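Local coordinates for Xaa-Pro dipeptidase (PDB 1WY2), which probably splits dipeptides with proline at the C-terminal position and a nonpolar residue at the N-terminal one, working as a two-metal peptidase, at residues 214-218 / 219-223; 139-142 / 143-147; 129-132 / 133-137; 25-28 / 29-32. All blocks are in the same frame, centred on the assembly; numbering follows the deposited sequence.

Contact 1: residues 214-218 / 219-223. With ZN (zinc ion), chain D; ZN (zinc ion), chain E.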
loop_
_atom_site.group_PDB
_atom_site.type_symbol
_atom_site.label_atom_id
_atom_site.label_comp_id
_atom_site.label_asym_id
_atom_site.label_seq_id
_atom_site.Cartn_x
_atom_site.Cartn_y
_atom_site.Cartn_z
ATOM N N GLY A 214 -11.951 -7.236 -3.904
ATOM C CA GLY A 214 -12.570 -6.671 -2.723
ATOM C C GLY A 214 -12.663 -5.168 -2.852
ATOM O O GLY A 214 -11.955 -4.562 -3.652
ATOM N N ALA A 215 -13.540 -4.561 -2.067
ATOM C CA ALA A 215 -13.698 -3.121 -2.117
ATOM C C ALA A 215 -13.375 -2.479 -0.780
ATOM O O ALA A 215 -13.683 -3.035 0.275
ATOM C CB ALA A 215 -15.128 -2.770 -2.523
ATOM N N LEU A 216 -12.732 -1.318 -0.836
ATOM C CA LEU A 216 -12.430 -0.542 0.360
ATOM C C LEU A 216 -13.575 0.463 0.301
ATOM O O LEU A 216 -13.677 1.230 -0.656
ATOM C CB LEU A 216 -11.086 0.178 0.226
ATOM C CG LEU A 216 -10.774 1.197 1.330
ATOM C CD1 LEU A 216 -10.785 0.514 2.691
ATOM C CD2 LEU A 216 -9.422 1.844 1.068
ATOM N N TYR A 217 -14.442 0.435 1.305
ATOM C CA TYR A 217 -15.609 1.306 1.341
ATOM C C TYR A 217 -15.720 1.974 2.699
ATOM O O TYR A 217 -15.834 1.301 3.724
ATOM C CB TYR A 217 -16.864 0.473 1.072
ATOM C CG TYR A 217 -18.171 1.230 1.165
ATOM C CD1 TYR A 217 -18.582 2.082 0.143
ATOM C CD2 TYR A 217 -19.013 1.065 2.265
ATOM C CE1 TYR A 217 -19.807 2.749 0.210
ATOM C CE2 TYR A 217 -20.236 1.726 2.343
ATOM C CZ TYR A 217 -20.627 2.563 1.313
ATOM O OH TYR A 217 -21.844 3.207 1.385
ATOM N N GLN A 218 -15.689 3.301 2.697
ATOM C CA GLN A 218 -15.789 4.062 3.927
ATOM C C GLN A 218 -14.880 3.495 5.018
ATOM O O GLN A 218 -15.299 3.269 6.156
ATOM C CB GLN A 218 -17.258 4.125 4.369
ATOM C CG GLN A 218 -18.074 5.087 3.498
ATOM C CD GLN A 218 -19.576 5.012 3.722
ATOM O OE1 GLN A 218 -20.048 4.873 4.848
ATOM N NE2 GLN A 218 -20.336 5.129 2.638
ATOM N N HIS A 219 -13.626 3.261 4.626
ATOM C CA HIS A 219 -12.565 2.769 5.503
ATOM C C HIS A 219 -12.520 1.275 5.815
ATOM O O HIS A 219 -11.518 0.788 6.345
ATOM C CB HIS A 219 -12.576 3.566 6.810
ATOM C CG HIS A 219 -12.283 5.021 6.623
ATOM N ND1 HIS A 219 -11.025 5.493 6.313
ATOM C CD2 HIS A 219 -13.092 6.107 6.668
ATOM C CE1 HIS A 219 -11.072 6.806 6.173
ATOM N NE2 HIS A 219 -12.314 7.203 6.385
ATOM N N TYR A 220 -13.580 0.545 5.482
ATOM C CA TYR A 220 -13.597 -0.889 5.747
ATOM C C TYR A 220 -13.468 -1.719 4.481
ATOM O O TYR A 220 -13.760 -1.250 3.385
ATOM C CB TYR A 220 -14.846 -1.275 6.543
ATOM C CG TYR A 220 -14.742 -0.805 7.975
ATOM C CD1 TYR A 220 -14.946 0.534 8.302
ATOM C CD2 TYR A 220 -14.346 -1.679 8.989
ATOM C CE1 TYR A 220 -14.754 0.996 9.601
ATOM C CE2 TYR A 220 -14.148 -1.225 10.300
ATOM C CZ TYR A 220 -14.355 0.117 10.592
ATOM O OH TYR A 220 -14.146 0.592 11.866
ATOM N N ASN A 221 -13.022 -2.959 4.645
ATOM C CA ASN A 221 -12.785 -3.845 3.511
ATOM C C ASN A 221 -13.740 -5.015 3.333
ATOM O O ASN A 221 -14.498 -5.368 4.234
ATOM C CB ASN A 221 -11.357 -4.391 3.613
ATOM C CG ASN A 221 -10.307 -3.301 3.487
ATOM O OD1 ASN A 221 -9.900 -2.944 2.385
ATOM N ND2 ASN A 221 -9.872 -2.758 4.623
ATOM N N SER A 222 -13.682 -5.605 2.140
ATOM C CA SER A 222 -14.476 -6.779 1.784
ATOM C C SER A 222 -13.521 -7.689 1.010
ATOM O O SER A 222 -12.492 -7.233 0.503
ATOM C CB SER A 222 -15.679 -6.395 0.916
ATOM O OG SER A 222 -15.279 -5.665 -0.228
ATOM N N ASP A 223 -13.854 -8.967 0.911
ATOM C CA ASP A 223 -12.971 -9.916 0.242
ATOM C C ASP A 223 -13.808 -11.090 -0.244
ATOM O O ASP A 223 -14.548 -11.692 0.534
ATOM C CB ASP A 223 -11.919 -10.384 1.256
ATOM C CG ASP A 223 -10.732 -11.067 0.618
ATOM O OD1 ASP A 223 -10.744 -11.312 -0.607
ATOM O OD2 ASP A 223 -9.781 -11.358 1.372
HETATM ZN ZN ZN D . -9.653 -12.794 -1.416
HETATM ZN ZN ZN E . -8.934 -13.294 1.614
#
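The CD1 methyl of L216 lies against the carboxamide of N221, 3.6 Å from its OD1 and almost as near to its CG and ND2, the two side chains meeting at a slant. L216 puts CG anti to its backbone N (chi1 171°), which carries the methyl across to the returning strand; N221 ND2 itself donates to the backbone O of G290. At the end of the hairpin, Y217 and Y220 form an antiparallel hydrogen-bonded pair: Y217 N reaches Y220 O at 2.8 Å in a nearly straight bond (171°), while Y220 N returns to Y217 O at 3.0 Å. Q218 and H219 take the corners of this type I' turn. Q218 lays CG over the centre of the Y217 ring face, 4.1 Å above it, and its O sits in the ring plane of Y220 at the edge, 3.5 Å from CD1. Farther from the turn a side chain joins in: A215 N donates to S222 OG at 2.8 Å. With an alanine here, the A215 amide would probably lose its acceptor and A139 O of helix 130-153 its weak bond from OG. D223 then bridges both zinc ions, OD1 binding one and OD2 the other. The arrangement is a tight beta hairpin leading into the dinuclear metal site of the M24 peptidases, with D212 on the partner strand.

Contact 2: residues 139-142 / 143-147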
loop_
_atom_site.group_PDB
_atom_site.type_symbol
_atom_site.label_atom_id
_atom_site.label_comp_id
_atom_site.label_asym_id
_atom_site.label_seq_id
_atom_site.Cartn_x
_atom_site.Cartn_y
_atom_site.Cartn_z
ATOM N N ALA A 139 -19.606 -3.060 1.831
ATOM C CA ALA A 139 -18.409 -3.250 1.016
ATOM C C ALA A 139 -18.516 -4.608 0.326
ATOM O O ALA A 139 -18.089 -4.777 -0.817
ATOM C CB ALA A 139 -17.154 -3.203 1.889
ATOM N N CYS A 140 -19.089 -5.576 1.031
ATOM C CA CYS A 140 -19.255 -6.912 0.477
ATOM C C CYS A 140 -20.308 -6.896 -0.626
ATOM O O CYS A 140 -20.229 -7.671 -1.578
ATOM C CB CYS A 140 -19.657 -7.902 1.576
ATOM S SG CYS A 140 -18.326 -8.297 2.746
ATOM N N GLU A 141 -21.293 -6.012 -0.497
ATOM C CA GLU A 141 -22.344 -5.897 -1.506
ATOM C C GLU A 141 -21.706 -5.381 -2.793
ATOM O O GLU A 141 -22.039 -5.824 -3.892
ATOM C CB GLU A 141 -23.428 -4.922 -1.039
ATOM C CG GLU A 141 -24.654 -4.881 -1.936
ATOM C CD GLU A 141 -25.655 -3.825 -1.506
ATOM O OE1 GLU A 141 -25.417 -2.629 -1.779
ATOM O OE2 GLU A 141 -26.677 -4.192 -0.888
ATOM N N ILE A 142 -20.786 -4.433 -2.642
ATOM C CA ILE A 142 -20.075 -3.860 -3.777
ATOM C C ILE A 142 -19.171 -4.929 -4.398
ATOM O O ILE A 142 -19.040 -5.009 -5.621
ATOM C CB ILE A 142 -19.224 -2.640 -3.337
ATOM C CG1 ILE A 142 -20.152 -1.500 -2.906
ATOM C CG2 ILE A 142 -18.306 -2.188 -4.473
ATOM C CD1 ILE A 142 -19.434 -0.282 -2.382
ATOM N N ALA A 143 -18.561 -5.756 -3.554
ATOM C CA ALA A 143 -17.682 -6.817 -4.047
ATOM C C ALA A 143 -18.510 -7.847 -4.814
ATOM O O ALA A 143 -18.077 -8.348 -5.851
ATOM C CB ALA A 143 -16.950 -7.486 -2.881
ATOM N N ASP A 144 -19.698 -8.165 -4.300
ATOM C CA ASP A 144 -20.579 -9.123 -4.973
ATOM C C ASP A 144 -20.924 -8.609 -6.369
ATOM O O ASP A 144 -20.912 -9.363 -7.342
ATOM C CB ASP A 144 -21.878 -9.338 -4.180
ATOM C CG ASP A 144 -21.725 -10.350 -3.056
ATOM O OD1 ASP A 144 -21.025 -11.368 -3.254
ATOM O OD2 ASP A 144 -22.325 -10.138 -1.979
ATOM N N LYS A 145 -21.236 -7.322 -6.464
ATOM C CA LYS A 145 -21.574 -6.725 -7.753
ATOM C C LYS A 145 -20.390 -6.806 -8.708
ATOM O O LYS A 145 -20.560 -7.018 -9.910
ATOM C CB LYS A 145 -21.993 -5.263 -7.575
ATOM C CG LYS A 145 -23.359 -5.088 -6.940
ATOM C CD LYS A 145 -23.712 -3.621 -6.793
ATOM C CE LYS A 145 -25.123 -3.461 -6.249
ATOM N NZ LYS A 145 -25.496 -2.025 -6.109
ATOM N N ALA A 146 -19.187 -6.644 -8.164
ATOM C CA ALA A 146 -17.981 -6.693 -8.980
ATOM C C ALA A 146 -17.745 -8.099 -9.519
ATOM O O ALA A 146 -17.381 -8.270 -10.680
ATOM C CB ALA A 146 -16.779 -6.231 -8.168
ATOM N N VAL A 147 -17.952 -9.103 -8.674
ATOM C CA VAL A 147 -17.762 -10.485 -9.099
ATOM C C VAL A 147 -18.766 -10.858 -10.188
ATOM O O VAL A 147 -18.414 -11.528 -11.161
ATOM C CB VAL A 147 -17.911 -11.460 -7.914
ATOM C CG1 VAL A 147 -17.871 -12.901 -8.413
ATOM C CG2 VAL A 147 -16.789 -11.223 -6.913
HETATM O O HOH W 1 -23.716 -1.686 -4.150
#
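A143 N donates to A139 O at 2.9 Å, the first of four consecutive i to i+4 backbone bonds; D144 N to C140 O, K145 N to E141 O and A146 N to I142 O follow, all between 2.8 and 3.1 Å, so the stretch is regular alpha helix. Among the charged side chains, E141 and K145 stand one turn apart with OE1 and NZ 4.4 Å from each other, too far for a salt bridge. A water fills the gap, donating to E141 OE1 at 3.1 Å and accepting from K145 NZ at 2.7 Å; E141 OE1 also has a direct salt bridge to K138. The K145 chain runs fully extended from a CG that packs on E141 O at 3.4 Å. D144 has CG beside its own backbone N (chi1 -83°), which swings the carboxylate back until OD2 lies 3.3 Å from C140 O, two acceptors side by side. K345 N donates to D144 OD2, and D144 OD1 is hydrogen-bonded to the T346 hydroxyl, which probably offsets this closeness. Were D144 an alanine, K345 N and T346 would probably lose their carboxylate partner and the segment behind them would be less firmly tied to the helix. The remaining side-chain contacts are methyls laid against backbone oxygens: A143 CB on C140 O and A146 CB on I142 O. I142 and A146 face M171 of helix 160-173 and strand 208-217, whereas C140, A143, D144 and V147 pack on strand 220-229, so the helix lies against the metal-site hairpin.

Contact 3: residues 129-132 / 133-137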
loop_
_atom_site.group_PDB
_atom_site.type_symbol
_atom_site.label_atom_id
_atom_site.label_comp_id
_atom_site.label_asym_id
_atom_site.label_seq_id
_atom_site.Cartn_x
_atom_site.Cartn_y
_atom_site.Cartn_z
ATOM N N SER A 129 -18.340 -3.704 15.830
ATOM C CA SER A 129 -19.572 -3.152 16.379
ATOM C C SER A 129 -20.648 -3.286 15.305
ATOM O O SER A 129 -20.341 -3.549 14.141
ATOM C CB SER A 129 -19.384 -1.673 16.718
ATOM O OG SER A 129 -19.182 -0.899 15.543
ATOM N N GLU A 130 -21.907 -3.102 15.690
ATOM C CA GLU A 130 -22.993 -3.194 14.723
ATOM C C GLU A 130 -22.759 -2.175 13.605
ATOM O O GLU A 130 -23.053 -2.439 12.441
ATOM C CB GLU A 130 -24.340 -2.927 15.401
ATOM C CG GLU A 130 -24.654 -3.879 16.546
ATOM C CD GLU A 130 -26.039 -3.656 17.125
ATOM O OE1 GLU A 130 -26.354 -2.503 17.489
ATOM O OE2 GLU A 130 -26.810 -4.633 17.220
ATOM N N LYS A 131 -22.222 -1.015 13.971
ATOM C CA LYS A 131 -21.937 0.044 13.006
ATOM C C LYS A 131 -20.879 -0.397 11.995
ATOM O O LYS A 131 -21.021 -0.161 10.793
ATOM C CB LYS A 131 -21.458 1.305 13.735
ATOM C CG LYS A 131 -20.939 2.403 12.817
ATOM C CD LYS A 131 -20.511 3.635 13.607
ATOM C CE LYS A 131 -19.735 4.618 12.739
ATOM N NZ LYS A 131 -18.425 4.049 12.297
ATOM N N GLU A 132 -19.818 -1.032 12.485
ATOM C CA GLU A 132 -18.745 -1.494 11.606
ATOM C C GLU A 132 -19.232 -2.605 10.686
ATOM O O GLU A 132 -18.872 -2.650 9.506
ATOM C CB GLU A 132 -17.552 -2.001 12.428
ATOM C CG GLU A 132 -16.767 -0.905 13.130
ATOM C CD GLU A 132 -15.638 -1.457 13.983
ATOM O OE1 GLU A 132 -15.922 -2.236 14.915
ATOM O OE2 GLU A 132 -14.468 -1.109 13.722
ATOM N N ILE A 133 -20.049 -3.499 11.229
ATOM C CA ILE A 133 -20.579 -4.613 10.454
ATOM C C ILE A 133 -21.395 -4.116 9.267
ATOM O O ILE A 133 -21.287 -4.655 8.166
ATOM C CB ILE A 133 -21.436 -5.544 11.343
ATOM C CG1 ILE A 133 -20.527 -6.262 12.349
ATOM C CG2 ILE A 133 -22.186 -6.558 10.484
ATOM C CD1 ILE A 133 -21.275 -7.048 13.416
ATOM N N LYS A 134 -22.201 -3.081 9.485
ATOM C CA LYS A 134 -23.010 -2.520 8.407
ATOM C C LYS A 134 -22.132 -1.985 7.274
ATOM O O LYS A 134 -22.461 -2.146 6.098
ATOM C CB LYS A 134 -23.907 -1.400 8.941
ATOM C CG LYS A 134 -25.004 -1.890 9.872
ATOM C CD LYS A 134 -25.843 -0.734 10.391
ATOM C CE LYS A 134 -26.944 -1.228 11.318
ATOM N NZ LYS A 134 -27.771 -0.110 11.851
ATOM N N ILE A 135 -21.018 -1.350 7.626
ATOM C CA ILE A 135 -20.113 -0.810 6.617
ATOM C C ILE A 135 -19.444 -1.952 5.856
ATOM O O ILE A 135 -19.354 -1.923 4.629
ATOM C CB ILE A 135 -19.018 0.077 7.247
ATOM C CG1 ILE A 135 -19.662 1.200 8.065
ATOM C CG2 ILE A 135 -18.147 0.680 6.146
ATOM C CD1 ILE A 135 -18.658 2.144 8.712
ATOM N N ILE A 136 -18.974 -2.959 6.586
ATOM C CA ILE A 136 -18.325 -4.101 5.951
ATOM C C ILE A 136 -19.319 -4.832 5.044
ATOM O O ILE A 136 -18.970 -5.255 3.942
ATOM C CB ILE A 136 -17.768 -5.084 7.005
ATOM C CG1 ILE A 136 -16.568 -4.449 7.712
ATOM C CG2 ILE A 136 -17.371 -6.399 6.341
ATOM C CD1 ILE A 136 -16.189 -5.127 9.016
ATOM N N GLU A 137 -20.561 -4.971 5.500
ATOM C CA GLU A 137 -21.565 -5.659 4.693
ATOM C C GLU A 137 -21.804 -4.915 3.380
ATOM O O GLU A 137 -21.983 -5.539 2.333
ATOM C CB GLU A 137 -22.874 -5.811 5.482
ATOM C CG GLU A 137 -23.967 -6.567 4.733
ATOM C CD GLU A 137 -24.853 -7.389 5.655
ATOM O OE1 GLU A 137 -25.136 -6.928 6.782
ATOM O OE2 GLU A 137 -25.277 -8.492 5.246
#
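I133 N donates to S129 O at 2.9 Å, and the I133 CG1 methylene packs on the same oxygen at 3.3 Å. K134 repeats the pattern on E130 O, with its amide bonded there and CG against the oxygen. I136 N closes on E132 O at 2.9 Å, whereas the bond from I135 N to K131 O is weak; there I135 CG1 lies 3.3 Å from K131 O. K131 and I135 run side by side in the same direction, the lysine bent at its last torsion so that NZ stands 4.1 Å from I135 CD1. What sets this first turn is a capping box. S129, at the N-cap, accepts from E132 N through OG at 3.1 Å, and E132 OE1 takes the S129 N-H on its anti lone pair at 3.0 Å. E132 has CG anti to its carbonyl carbon (chi1 -71°), which turns the carboxylate back toward the helix start. Two amides at the first turn thus gain side-chain acceptors, and the buried carboxylate, near the positive end of the helix dipole, is probably stabilised as the anion. One shell farther out, E132 OE2 is hydrogen-bonded to Y220 OH. I135 and I136 pack on Y220 too, and I136 also meets K128 and L343, so the opening turns of helix 130-153 lie on strand 220-229 beside the hairpin turn.

Contact 4: residues 25-28 / 29-32. With GOL (glycerol), chain G.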
loop_
_atom_site.group_PDB
_atom_site.type_symbol
_atom_site.label_atom_id
_atom_site.label_comp_id
_atom_site.label_asym_id
_atom_site.label_seq_id
_atom_site.Cartn_x
_atom_site.Cartn_y
_atom_site.Cartn_z
ATOM N N ILE A 25 0.628 5.785 18.815
ATOM C CA ILE A 25 -0.099 5.105 17.739
ATOM C C ILE A 25 0.231 5.836 16.438
ATOM O O ILE A 25 -0.028 7.036 16.319
ATOM C CB ILE A 25 -1.629 5.158 17.977
ATOM C CG1 ILE A 25 -1.975 4.457 19.296
ATOM C CG2 ILE A 25 -2.373 4.492 16.816
ATOM C CD1 ILE A 25 -1.629 2.976 19.325
ATOM N N ALA A 26 0.793 5.118 15.464
ATOM C CA ALA A 26 1.182 5.734 14.195
ATOM C C ALA A 26 0.661 5.076 12.916
ATOM O O ALA A 26 0.664 5.706 11.858
ATOM C CB ALA A 26 2.700 5.832 14.126
ATOM N N LYS A 27 0.222 3.822 12.989
ATOM C CA LYS A 27 -0.277 3.156 11.785
ATOM C C LYS A 27 -1.637 3.738 11.398
ATOM O O LYS A 27 -2.538 3.837 12.230
ATOM C CB LYS A 27 -0.385 1.646 12.012
ATOM C CG LYS A 27 -0.401 0.839 10.718
ATOM C CD LYS A 27 -0.480 -0.662 10.974
ATOM C CE LYS A 27 -0.376 -1.447 9.667
ATOM N NZ LYS A 27 -0.458 -2.922 9.874
ATOM N N ASN A 28 -1.774 4.120 10.130
ATOM C CA ASN A 28 -2.998 4.733 9.617
ATOM C C ASN A 28 -4.322 4.133 10.078
ATOM O O ASN A 28 -5.200 4.856 10.561
ATOM C CB ASN A 28 -2.967 4.771 8.089
ATOM C CG ASN A 28 -1.771 5.525 7.556
ATOM O OD1 ASN A 28 -1.426 6.595 8.058
ATOM N ND2 ASN A 28 -1.132 4.975 6.530
ATOM N N PRO A 29 -4.503 2.812 9.919
ATOM C CA PRO A 29 -5.775 2.233 10.363
ATOM C C PRO A 29 -6.037 2.433 11.857
ATOM O O PRO A 29 -7.178 2.666 12.263
ATOM C CB PRO A 29 -5.647 0.757 9.970
ATOM C CG PRO A 29 -4.167 0.522 9.964
ATOM C CD PRO A 29 -3.628 1.781 9.335
ATOM N N ASN A 30 -4.987 2.355 12.670
ATOM C CA ASN A 30 -5.145 2.543 14.108
ATOM C C ASN A 30 -5.404 4.000 14.462
ATOM O O ASN A 30 -6.174 4.297 15.379
ATOM C CB ASN A 30 -3.914 2.025 14.858
ATOM C CG ASN A 30 -3.779 0.521 14.762
ATOM O OD1 ASN A 30 -4.780 -0.189 14.723
ATOM N ND2 ASN A 30 -2.548 0.028 14.735
ATOM N N VAL A 31 -4.763 4.916 13.746
ATOM C CA VAL A 31 -4.981 6.333 14.010
ATOM C C VAL A 31 -6.440 6.657 13.715
ATOM O O VAL A 31 -7.090 7.391 14.459
ATOM C CB VAL A 31 -4.070 7.215 13.135
ATOM C CG1 VAL A 31 -4.450 8.686 13.298
ATOM C CG2 VAL A 31 -2.625 6.998 13.532
ATOM N N TYR A 32 -6.960 6.099 12.625
ATOM C CA TYR A 32 -8.352 6.334 12.256
ATOM C C TYR A 32 -9.288 5.684 13.266
ATOM O O TYR A 32 -10.275 6.284 13.703
ATOM C CB TYR A 32 -8.652 5.759 10.868
ATOM C CG TYR A 32 -10.115 5.875 10.506
ATOM C CD1 TYR A 32 -10.675 7.112 10.192
ATOM C CD2 TYR A 32 -10.959 4.764 10.558
ATOM C CE1 TYR A 32 -12.038 7.243 9.947
ATOM C CE2 TYR A 32 -12.330 4.886 10.314
ATOM C CZ TYR A 32 -12.859 6.130 10.012
ATOM O OH TYR A 32 -14.215 6.268 9.794
HETATM C C1 GOL G . 0.022 -4.001 13.941
HETATM O O1 GOL G . 0.170 -3.711 12.558
HETATM C C2 GOL G . -0.787 -2.923 14.658
HETATM O O2 GOL G . -2.086 -2.819 14.065
HETATM C C3 GOL G . -0.933 -3.264 16.142
HETATM O O3 GOL G . 0.327 -3.380 16.782
#
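K27 carries CG anti to its backbone N (chi1 -159°) and stays extended to NZ, while N30 has CG anti to its carbonyl carbon (chi1 -67°); these choices send both polar ends to the same side, with K27 CB 3.8 Å from N30 ND2. A glycerol, probably from the crystallisation liquor, spans them: K27 NZ donates to its O1 at 2.9 Å and N30 ND2 to its O2 at 3.0 Å. On its way out the lysine chain slants across the P29 ring, CG approaching P29 CD to 3.6 Å. The backbone beneath is the start of helix 28-35. K27 is the N-cap, and its O accepts a good bond from V31 N at 2.9 Å and a weak, strongly bent one from N30 N. Y32 N goes to N28 O in the next bond. P29, which has no N-H to offer, sits in the first turn, where helix amides have no preceding turn to bond to. On the inner side I25 crosses N30 at about a right angle, its CG2 touching N30 CB at 3.5 Å, and the same methyl meets V31 CG2 at 4.1 Å. I121 and I45 extend this apolar patch. The polar ends have stronger partners beyond the glycerol: K27 NZ makes a salt bridge with E292, and N30 bonds E94 through ND2 and R125 through OD1. The chemistry thus implies a charged join: the lysine's extended reach pairs the strand-to-helix loop of the N-terminal domain with a glutamate of the metallopeptidase domain.

In the fold
From the N terminus, contact 4 comes first, turning strand 22-25 into helix 28-35 of the N-terminal domain. Contact 3 then starts helix 130-153 and contact 2 continues it, their centres about 15 Å apart. Contact 1 comes last, closing the hairpin between strands 208-217 and 220-229. All four are local and in series; none nests in or crosses another. In space contact 1 is the meeting point: its Y217, Y220 and S222 touch contacts 2 and 3, fastening the helix to the hairpin, and its H219 ring stacks on Y32 of contact 4, joining the two domains. Contacts 2 and 4 remain apart, about 13 Å between nearest atoms.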